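Local coordinates for high-affinity zinc uptake system protein znuA (Streptococcus suis, PDB 3MFQ) that probably binds zinc or related metal ions outside the membrane and delivers them to an ABC transporter for uptake into the cell, at residues His62-Phe66 with Val101-Trp106; Thr13-Asn17 with Val59-Gly63; Lys88-Thr92 with Phe173-Ala177; Met19-Ala24 with Ala119-Leu123. One frame throughout, in Å; residues are numbered along the deposited sequence.

Contact 1. Residues His62-Phe66 with Val101-Trp106; sequences HGLHF and VDPHFW. With ZN (zinc ion), chain D.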
# COMPACT_ATOMS: atom_id res chain seq x y z
N HIS A 62 2.20 -8.78 -5.67
CA HIS A 62 2.49 -7.42 -6.12
C HIS A 62 3.70 -7.39 -7.05
O HIS A 62 3.59 -7.01 -8.21
CB HIS A 62 2.76 -6.52 -4.92
CG HIS A 62 1.58 -6.32 -4.03
ND1 HIS A 62 0.88 -7.38 -3.47
CD2 HIS A 62 0.97 -5.20 -3.57
CE1 HIS A 62 -0.11 -6.91 -2.73
NE2 HIS A 62 -0.07 -5.59 -2.77
N GLY A 63 4.85 -7.79 -6.52
CA GLY A 63 6.10 -7.68 -7.24
C GLY A 63 6.90 -6.50 -6.74
O GLY A 63 6.68 -6.03 -5.62
N LEU A 64 7.82 -6.01 -7.57
CA LEU A 64 8.64 -4.86 -7.21
C LEU A 64 9.34 -5.07 -5.87
O LEU A 64 9.65 -4.11 -5.16
CB LEU A 64 7.78 -3.59 -7.15
CG LEU A 64 6.85 -3.35 -8.34
CD1 LEU A 64 6.17 -2.00 -8.22
CD2 LEU A 64 7.61 -3.46 -9.65
N HIS A 65 9.58 -6.33 -5.53
CA HIS A 65 10.27 -6.68 -4.29
C HIS A 65 9.47 -6.25 -3.06
O HIS A 65 10.02 -6.13 -1.97
CB HIS A 65 11.67 -6.06 -4.25
CG HIS A 65 12.60 -6.59 -5.29
ND1 HIS A 65 12.16 -7.17 -6.47
CD2 HIS A 65 13.95 -6.62 -5.35
CE1 HIS A 65 13.19 -7.54 -7.19
NE2 HIS A 65 14.30 -7.22 -6.54
N PHE A 66 8.17 -6.02 -3.24
CA PHE A 66 7.31 -5.65 -2.12
C PHE A 66 7.37 -6.72 -1.03
O PHE A 66 7.67 -6.43 0.13
CB PHE A 66 5.87 -5.43 -2.59
CG PHE A 66 4.90 -5.16 -1.47
CD1 PHE A 66 5.26 -4.37 -0.39
CD2 PHE A 66 3.63 -5.70 -1.50
CE1 PHE A 66 4.37 -4.13 0.64
CE2 PHE A 66 2.73 -5.46 -0.47
CZ PHE A 66 3.10 -4.67 0.60
N VAL A 101 13.37 0.39 -6.98
CA VAL A 101 11.99 0.70 -7.32
C VAL A 101 11.11 0.81 -6.08
O VAL A 101 11.28 0.07 -5.11
CB VAL A 101 11.40 -0.36 -8.27
CG1 VAL A 101 11.45 -1.74 -7.64
CG2 VAL A 101 9.97 0.00 -8.66
N ASP A 102 10.17 1.75 -6.11
CA ASP A 102 9.19 1.92 -5.04
C ASP A 102 7.99 1.01 -5.30
O ASP A 102 7.29 1.17 -6.31
CB ASP A 102 8.75 3.38 -4.94
CG ASP A 102 7.81 3.64 -3.78
OD1 ASP A 102 7.25 2.67 -3.24
OD2 ASP A 102 7.62 4.82 -3.42
N PRO A 103 7.74 0.05 -4.40
CA PRO A 103 6.71 -0.98 -4.58
C PRO A 103 5.29 -0.49 -4.31
O PRO A 103 4.34 -1.15 -4.73
CB PRO A 103 7.10 -2.04 -3.55
CG PRO A 103 7.78 -1.27 -2.47
CD PRO A 103 8.50 -0.14 -3.15
N HIS A 104 5.14 0.64 -3.64
CA HIS A 104 3.83 1.12 -3.20
C HIS A 104 3.03 1.74 -4.34
O HIS A 104 2.61 2.89 -4.24
CB HIS A 104 3.99 2.12 -2.07
CG HIS A 104 4.89 1.65 -0.97
ND1 HIS A 104 6.22 1.99 -0.90
CD2 HIS A 104 4.65 0.87 0.11
CE1 HIS A 104 6.77 1.44 0.17
NE2 HIS A 104 5.83 0.75 0.80
N PHE A 105 2.81 0.97 -5.40
CA PHE A 105 2.14 1.47 -6.60
C PHE A 105 0.62 1.62 -6.44
O PHE A 105 -0.02 2.32 -7.22
CB PHE A 105 2.41 0.52 -7.76
CG PHE A 105 1.78 -0.83 -7.58
CD1 PHE A 105 2.48 -1.85 -6.96
CD2 PHE A 105 0.49 -1.07 -8.01
CE1 PHE A 105 1.90 -3.10 -6.78
CE2 PHE A 105 -0.09 -2.31 -7.84
CZ PHE A 105 0.61 -3.33 -7.22
N TRP A 106 0.05 0.94 -5.45
CA TRP A 106 -1.40 0.84 -5.33
C TRP A 106 -2.11 2.15 -4.97
O TRP A 106 -3.33 2.26 -5.13
CB TRP A 106 -1.79 -0.27 -4.34
CG TRP A 106 -1.07 -0.20 -3.04
CD1 TRP A 106 -1.44 0.50 -1.94
CD2 TRP A 106 0.16 -0.86 -2.71
NE1 TRP A 106 -0.52 0.32 -0.93
CE2 TRP A 106 0.47 -0.51 -1.39
CE3 TRP A 106 1.02 -1.70 -3.41
CZ2 TRP A 106 1.61 -0.98 -0.74
CZ3 TRP A 106 2.15 -2.17 -2.77
CH2 TRP A 106 2.44 -1.81 -1.45
ZN ZN D . 6.06 -0.13 2.77
O HOH W 1 12.21 -2.46 -3.81

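Contact 2. Residues Thr13-Asn17 with Val59-Gly63; sequences TSFLN and VLYHG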
# COMPACT_ATOMS: atom_id res chain seq x y z
N THR A 13 -0.92 -10.63 -0.08
CA THR A 13 -1.37 -9.61 0.85
C THR A 13 -2.88 -9.45 0.86
O THR A 13 -3.57 -9.88 -0.07
CB THR A 13 -0.75 -8.25 0.53
OG1 THR A 13 -1.48 -7.65 -0.54
CG2 THR A 13 0.71 -8.42 0.13
N SER A 14 -3.39 -8.81 1.90
CA SER A 14 -4.81 -8.53 2.03
C SER A 14 -5.30 -7.69 0.85
O SER A 14 -6.49 -7.72 0.52
CB SER A 14 -5.09 -7.80 3.34
OG SER A 14 -4.28 -6.65 3.45
N PHE A 15 -4.40 -6.94 0.23
CA PHE A 15 -4.75 -6.16 -0.94
C PHE A 15 -5.32 -7.08 -1.99
O PHE A 15 -6.45 -6.91 -2.45
CB PHE A 15 -3.52 -5.48 -1.53
CG PHE A 15 -2.97 -4.39 -0.68
CD1 PHE A 15 -3.55 -3.14 -0.68
CD2 PHE A 15 -1.86 -4.62 0.12
CE1 PHE A 15 -3.04 -2.14 0.10
CE2 PHE A 15 -1.35 -3.62 0.91
CZ PHE A 15 -1.94 -2.38 0.90
N LEU A 16 -4.52 -8.05 -2.39
CA LEU A 16 -4.92 -8.98 -3.42
C LEU A 16 -6.14 -9.75 -2.95
O LEU A 16 -7.11 -9.91 -3.70
CB LEU A 16 -3.75 -9.89 -3.78
CG LEU A 16 -2.48 -9.08 -4.06
CD1 LEU A 16 -1.34 -9.95 -4.55
CD2 LEU A 16 -2.77 -7.96 -5.05
N ASN A 17 -6.12 -10.19 -1.69
CA ASN A 17 -7.27 -10.87 -1.10
C ASN A 17 -8.60 -10.18 -1.40
O ASN A 17 -9.60 -10.83 -1.70
CB ASN A 17 -7.11 -11.02 0.42
CG ASN A 17 -8.17 -11.94 1.03
OD1 ASN A 17 -8.32 -13.08 0.60
ND2 ASN A 17 -8.89 -11.44 2.02
N VAL A 59 -1.08 -18.29 -8.41
CA VAL A 59 -0.49 -17.47 -7.36
C VAL A 59 -0.38 -16.02 -7.82
O VAL A 59 0.18 -15.74 -8.88
CB VAL A 59 0.90 -18.00 -6.94
CG1 VAL A 59 1.56 -17.05 -5.96
CG2 VAL A 59 0.78 -19.40 -6.34
N LEU A 60 -0.91 -15.10 -7.02
CA LEU A 60 -0.88 -13.68 -7.37
C LEU A 60 -0.14 -12.86 -6.32
O LEU A 60 -0.34 -13.04 -5.11
CB LEU A 60 -2.29 -13.13 -7.56
CG LEU A 60 -3.01 -13.51 -8.85
CD1 LEU A 60 -4.47 -13.10 -8.80
CD2 LEU A 60 -2.31 -12.88 -10.05
N TYR A 61 0.72 -11.95 -6.77
CA TYR A 61 1.48 -11.09 -5.87
C TYR A 61 1.76 -9.72 -6.50
O TYR A 61 1.58 -9.53 -7.70
CB TYR A 61 2.79 -11.76 -5.45
CG TYR A 61 3.80 -11.92 -6.56
CD1 TYR A 61 3.58 -12.81 -7.60
CD2 TYR A 61 4.97 -11.18 -6.57
CE1 TYR A 61 4.50 -12.96 -8.62
CE2 TYR A 61 5.90 -11.33 -7.58
CZ TYR A 61 5.66 -12.21 -8.61
OH TYR A 61 6.59 -12.36 -9.62
N HIS A 62 2.20 -8.78 -5.67
CA HIS A 62 2.49 -7.42 -6.12
C HIS A 62 3.70 -7.39 -7.05
O HIS A 62 3.59 -7.01 -8.21
CB HIS A 62 2.76 -6.52 -4.92
CG HIS A 62 1.58 -6.32 -4.03
ND1 HIS A 62 0.88 -7.38 -3.47
CD2 HIS A 62 0.97 -5.20 -3.57
CE1 HIS A 62 -0.11 -6.91 -2.73
NE2 HIS A 62 -0.07 -5.59 -2.77
N GLY A 63 4.85 -7.79 -6.52
CA GLY A 63 6.10 -7.68 -7.24
C GLY A 63 6.90 -6.50 -6.74
O GLY A 63 6.68 -6.03 -5.62

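Contact 3. Residues Lys88-Thr92 with Phe173-Ala177; sequences KDLNT and FNYFA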
# COMPACT_ATOMS: atom_id res chain seq x y z
N LYS A 88 8.35 4.41 -16.93
CA LYS A 88 7.91 5.71 -16.47
C LYS A 88 6.85 5.64 -15.37
O LYS A 88 6.67 6.59 -14.61
CB LYS A 88 7.42 6.56 -17.64
CG LYS A 88 6.34 5.91 -18.47
CD LYS A 88 5.83 6.88 -19.51
CE LYS A 88 5.66 8.26 -18.90
NZ LYS A 88 5.27 9.28 -19.91
N ASP A 89 6.14 4.52 -15.29
CA ASP A 89 5.15 4.33 -14.24
C ASP A 89 5.84 4.21 -12.90
O ASP A 89 5.28 4.56 -11.86
CB ASP A 89 4.32 3.07 -14.49
CG ASP A 89 3.48 3.16 -15.74
OD1 ASP A 89 3.38 4.26 -16.32
OD2 ASP A 89 2.90 2.13 -16.13
N LEU A 90 7.07 3.71 -12.93
CA LEU A 90 7.78 3.38 -11.71
C LEU A 90 8.28 4.60 -10.96
O LEU A 90 8.62 5.61 -11.56
CB LEU A 90 8.96 2.45 -12.01
CG LEU A 90 8.65 0.95 -12.06
CD1 LEU A 90 7.32 0.68 -12.77
CD2 LEU A 90 9.78 0.20 -12.73
N ASN A 91 8.30 4.49 -9.64
CA ASN A 91 8.95 5.47 -8.79
C ASN A 91 10.28 4.86 -8.36
O ASN A 91 10.33 3.71 -7.94
CB ASN A 91 8.10 5.76 -7.56
CG ASN A 91 7.64 7.21 -7.50
OD1 ASN A 91 8.01 7.95 -6.58
ND2 ASN A 91 6.83 7.61 -8.47
N THR A 92 11.36 5.63 -8.47
CA THR A 92 12.68 5.09 -8.17
C THR A 92 13.50 5.99 -7.27
O THR A 92 13.63 7.19 -7.52
CB THR A 92 13.46 4.80 -9.46
OG1 THR A 92 12.79 3.78 -10.21
CG2 THR A 92 14.86 4.32 -9.13
N PHE A 173 4.14 6.52 0.24
CA PHE A 173 3.08 7.31 -0.38
C PHE A 173 3.60 8.19 -1.51
O PHE A 173 2.99 9.21 -1.84
CB PHE A 173 2.38 8.18 0.66
CG PHE A 173 1.72 7.39 1.76
CD1 PHE A 173 2.40 7.09 2.93
CD2 PHE A 173 0.41 6.95 1.62
CE1 PHE A 173 1.79 6.36 3.93
CE2 PHE A 173 -0.20 6.22 2.63
CZ PHE A 173 0.49 5.93 3.78
N ASN A 174 4.72 7.79 -2.11
CA ASN A 174 5.28 8.52 -3.24
C ASN A 174 4.32 8.53 -4.42
O ASN A 174 4.16 9.54 -5.10
CB ASN A 174 6.61 7.90 -3.68
CG ASN A 174 7.76 8.33 -2.80
OD1 ASN A 174 7.82 9.48 -2.35
ND2 ASN A 174 8.69 7.42 -2.56
N TYR A 175 3.67 7.39 -4.65
CA TYR A 175 2.70 7.29 -5.73
C TYR A 175 1.47 8.11 -5.40
O TYR A 175 0.83 8.68 -6.29
CB TYR A 175 2.33 5.83 -5.98
CG TYR A 175 3.45 5.01 -6.58
CD1 TYR A 175 3.58 4.87 -7.95
CD2 TYR A 175 4.39 4.38 -5.77
CE1 TYR A 175 4.60 4.12 -8.50
CE2 TYR A 175 5.42 3.63 -6.31
CZ TYR A 175 5.52 3.51 -7.68
OH TYR A 175 6.54 2.77 -8.23
N PHE A 176 1.14 8.19 -4.11
CA PHE A 176 0.01 8.98 -3.66
C PHE A 176 0.29 10.46 -3.86
O PHE A 176 -0.48 11.16 -4.51
CB PHE A 176 -0.28 8.70 -2.19
CG PHE A 176 -1.32 9.60 -1.60
CD1 PHE A 176 -2.66 9.28 -1.68
CD2 PHE A 176 -0.95 10.78 -0.98
CE1 PHE A 176 -3.62 10.11 -1.14
CE2 PHE A 176 -1.90 11.62 -0.44
CZ PHE A 176 -3.24 11.29 -0.52
N ALA A 177 1.40 10.92 -3.28
CA ALA A 177 1.79 12.32 -3.38
C ALA A 177 1.87 12.77 -4.83
O ALA A 177 1.45 13.87 -5.17
CB ALA A 177 3.12 12.53 -2.68

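Contact 4. Residues Met19-Ala24 with Ala119-Leu123; sequences MVYQLA and ASEEL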
# COMPACT_ATOMS: atom_id res chain seq x y z
N MET A 19 -9.05 -7.68 -3.89
CA MET A 19 -9.16 -7.60 -5.34
C MET A 19 -9.84 -8.83 -5.93
O MET A 19 -10.88 -8.72 -6.58
CB MET A 19 -7.77 -7.41 -5.96
CG MET A 19 -7.77 -7.20 -7.47
SD MET A 19 -6.15 -6.77 -8.13
CE MET A 19 -5.17 -8.14 -7.55
N VAL A 20 -9.26 -10.01 -5.69
CA VAL A 20 -9.79 -11.25 -6.25
C VAL A 20 -11.26 -11.45 -5.90
O VAL A 20 -12.07 -11.81 -6.76
CB VAL A 20 -8.99 -12.47 -5.79
CG1 VAL A 20 -9.63 -13.75 -6.31
CG2 VAL A 20 -7.56 -12.37 -6.28
N TYR A 21 -11.60 -11.24 -4.64
CA TYR A 21 -12.99 -11.36 -4.23
C TYR A 21 -13.85 -10.40 -5.04
O TYR A 21 -14.90 -10.77 -5.55
CB TYR A 21 -13.16 -11.09 -2.74
CG TYR A 21 -14.61 -11.08 -2.31
CD1 TYR A 21 -15.33 -12.26 -2.23
CD2 TYR A 21 -15.26 -9.89 -2.00
CE1 TYR A 21 -16.66 -12.26 -1.83
CE2 TYR A 21 -16.58 -9.88 -1.60
CZ TYR A 21 -17.28 -11.07 -1.52
OH TYR A 21 -18.60 -11.07 -1.13
N GLN A 22 -13.40 -9.16 -5.13
CA GLN A 22 -14.12 -8.14 -5.88
C GLN A 22 -14.38 -8.61 -7.30
O GLN A 22 -15.43 -8.35 -7.88
CB GLN A 22 -13.33 -6.83 -5.90
CG GLN A 22 -13.12 -6.20 -4.53
CD GLN A 22 -14.40 -5.70 -3.91
OE1 GLN A 22 -15.36 -5.36 -4.61
NE2 GLN A 22 -14.43 -5.64 -2.58
N LEU A 23 -13.40 -9.32 -7.86
CA LEU A 23 -13.49 -9.78 -9.24
C LEU A 23 -14.15 -11.15 -9.33
O LEU A 23 -15.17 -11.30 -10.00
CB LEU A 23 -12.09 -9.85 -9.85
CG LEU A 23 -11.21 -8.60 -9.69
CD1 LEU A 23 -9.82 -8.85 -10.23
CD2 LEU A 23 -11.85 -7.40 -10.36
N ALA A 24 -13.57 -12.14 -8.66
CA ALA A 24 -14.00 -13.52 -8.78
C ALA A 24 -15.13 -13.88 -7.83
O ALA A 24 -15.72 -14.96 -7.93
CB ALA A 24 -12.82 -14.46 -8.58
N ALA A 119 -5.01 -9.20 -12.88
CA ALA A 119 -5.71 -10.14 -12.01
C ALA A 119 -6.95 -10.70 -12.70
O ALA A 119 -7.23 -11.89 -12.63
CB ALA A 119 -6.09 -9.47 -10.71
N SER A 120 -7.69 -9.82 -13.36
CA SER A 120 -8.87 -10.23 -14.10
C SER A 120 -8.53 -11.26 -15.17
O SER A 120 -9.17 -12.30 -15.27
CB SER A 120 -9.53 -9.01 -14.75
OG SER A 120 -10.69 -9.38 -15.46
N GLU A 121 -7.50 -10.97 -15.96
CA GLU A 121 -7.12 -11.82 -17.08
C GLU A 121 -6.51 -13.14 -16.63
O GLU A 121 -6.34 -14.06 -17.43
CB GLU A 121 -6.15 -11.08 -18.00
CG GLU A 121 -6.64 -9.69 -18.39
CD GLU A 121 -5.85 -9.07 -19.52
OE1 GLU A 121 -6.11 -7.91 -19.89
OE2 GLU A 121 -4.95 -9.76 -20.05
N GLU A 122 -6.17 -13.23 -15.35
CA GLU A 122 -5.63 -14.46 -14.78
C GLU A 122 -6.73 -15.31 -14.15
O GLU A 122 -6.63 -16.54 -14.11
CB GLU A 122 -4.55 -14.16 -13.75
CG GLU A 122 -3.21 -13.80 -14.35
CD GLU A 122 -2.64 -14.92 -15.21
OE1 GLU A 122 -2.56 -14.73 -16.44
OE2 GLU A 122 -2.28 -15.97 -14.65
N LEU A 123 -7.77 -14.66 -13.66
CA LEU A 123 -8.92 -15.38 -13.15
C LEU A 123 -9.76 -15.86 -14.33
O LEU A 123 -10.20 -17.00 -14.35
CB LEU A 123 -9.72 -14.51 -12.17
CG LEU A 123 -8.95 -14.16 -10.89
CD1 LEU A 123 -9.67 -13.11 -10.06
CD2 LEU A 123 -8.67 -15.40 -10.05

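Contact 1. Residues His62-Phe66 with Val101-Trp106
An aromatic cluster of His62, Phe66, Phe105 and Trp106 backs the zinc site, joining the loop after strand 58-61 to the loop that carries the zinc ligand His104. The six-membered ring of Trp106 points its edge into the face of Phe66: CH2 sits over the ring centre, 3.6 Å from Phe66 CZ, and the planes make 51°. His62 turns its imidazole edge toward the face of Trp106, offset, with the planes at 87° and the ring centroids 5.1 Å apart.

The rest of the contact is aliphatic. Leu64 lies in the type I' turn Gly63-Phe66 and is the residue most covered here. Its CB packs 4.0 Å from Pro103 CB and its CD1 3.9 Å from Phe105 CD1, while Val101 CG1 closes in beside it. Pro103 CB also lies 3.7 Å from Phe66 CB. One water links the loops, giving a bond to Val101 O and a weak one to Leu64 O.

Asp102 turns its side chain away from the cluster to hold the ligand. Its OD1 accepts from His104 N, an Asx turn, and on the syn side from His104 ND1 at 2.6 Å. The ND1 bond limits rotation of the imidazole and probably makes it a better donor to the metal, which His41, His170 and Asp254 also bind; the bond from N fixes the turn. His104 NE2 meets the zinc at 2.2 Å.

Contact 2. Residues Thr13-Asn17 with Val59-Gly63
His62 and Leu16 carry most of this contact, with Leu60 a distant third. Together they pack the first turn of helix 14-24 against the end of strand 58-61 in the parallel sheet, where the chain leaves the strand for its loop.

Leu16 reaches over the strand backbone rather than into a side-chain pocket. With CG anti to its carbonyl carbon (chi1 -50°), CD1 comes down beside the main chain, 3.3 Å from Tyr61 CA and close to the carbonyl of Leu60. Leu60 CB is a looser neighbour, 4.5 Å from Leu16 CD1.

The imidazole of His62 lies against the start of the helix, bordered by Thr13, Phe15 and Leu16. Leu16 meets it through CG and both methyls, and Thr13 through its methyl CG2. The Phe15 ring comes to the imidazole edge with its plane turned 77° from it, centroids 5.5 Å apart; the Phe15 ring also meets Trp106.

Thr13 holds the N-cap position, and Asn17 N bonds back to Thr13 O at 3.0 Å. The imidazole sits among Leu16, Phe15 and the Thr13 side chain, near this helix start. Burial and the nearby positive end of the helix would probably favour the neutral form of His62.

Contact 3. Residues Lys88-Thr92 with Phe173-Ala177
Asn91 and Tyr175 form the tight half of this contact, which ties the loop ahead of strand 92-93 to the first turn of helix 174-179. The backbone N of Asn91 gives a hydrogen bond to Tyr175 OH, 2.8 Å long and fairly straight at 158°. The same hydroxyl is bonded to Asp102 O, so the phenol is gripped by two main-chain groups. Tyr175 gets there because its CG lies anti to its carbonyl carbon (chi1 -69°), sending the ring out from the helix toward the loop.

Asn91 then slides along the tyrosine in the opposite sense. Its CB packs 3.4 Å from Tyr175 CZ, and ND2 hangs above one ring face near the rim, about 4.1 Å over the plane, with the amide tilted 46° to the ring. OD1 comes up to the aliphatic part of Asn174, 3.2 Å from its CB. The amide end of Asn174 has its business elsewhere: ND2 is bonded to Asp102 OD2.

Toward solvent the packing thins. Asp89 offers only its carbonyl, O lying 3.5 Å from Tyr175 CE1 at the ring edge and near its plane, while its carboxylate leads away and OD2 accepts from Asn86 N. Leu90 comes near through its main chain, C lying 3.7 Å from Tyr175 OH; its CB points away.

One hydrogen bond joins the segments directly; the other polar ties run through Asp102, whose carbonyl takes Tyr175 and whose carboxylate takes Asn174. Since the other carboxylate oxygen holds His104, helix 174-179 probably helps to position that zinc ligand from the second shell.

Contact 4. Residues Met19-Ala24 with Ala119-Leu123
Within residues 119-123, Leu123 and Ala119 do most of the meeting with helix 14-24. Leu123, the more deeply covered, puts its CD1 methyl among three neighbours: Ala24 CB at 3.7 Å, Val20 CG1 at 3.8 Å and Leu23 CB at 4.1 Å. One turn earlier, the small Ala119 takes in longer side chains. Its CB lies 3.5 Å from Met19 CE and 3.8 Å from Leu23 CD1. That leucine methyl also rests against the backbone of Ser120, 3.9 Å from its N.

Met19 is extended through its first two torsions, CG anti to the backbone N, and then bends at the sulfur (chi3 56°). The bend brings SD and CE round to the alanine methyl. The side-chain contacts between the segments are apolar, and the touching residues are buried.

The short helical segments cross at -58° with their axes 10.1 Å apart at closest approach. Behind the first shell, polar bonds tie both helices to helix 131-156: Leu23 O accepts from Asn137 ND2, and Ser120 OG is bonded to Thr138 OG1. The same OG also bonds Gln124 NE2, just past the end of its own helix.

Helix 14-24 is the connection in the beta-alpha-beta unit made by the adjacent parallel strands 8-11 and 29-32. Helix 109-123 lies next to it against the same sheet; earlier on it, Tyr112 touches Met19, and Val116 touches Met19 and Leu23. Val20 touches Leu60 and Leu123 touches Leu58, both on strand 58-61, while the long helix 131-156 covers the pair through Thr138, which meets Leu23, and Ile134, which meets Leu123.

Overall arrangement
Contact 1 holds the metal ligand His104 and lies at the middle of the set. Contact 2 shares His62 and Gly63 with it, their centres 11 Å apart, and Trp106 NE1 lies 3.6 Å from Phe15 CZ. Contact 3, its centre about 10 Å from that of contact 1, is joined to it by Asp102, whose N is probably bonded to Asn91 O at 2.7 Å. The side chains of Phe15 and Asn174 come within about 8 and 10 Å of the zinc. Contact 4 extends from contact 2 along helix 14-24, Val20 CG2 meeting Leu60 CD1 at 4.1 Å; its centre is about 19 Å from that of contact 1.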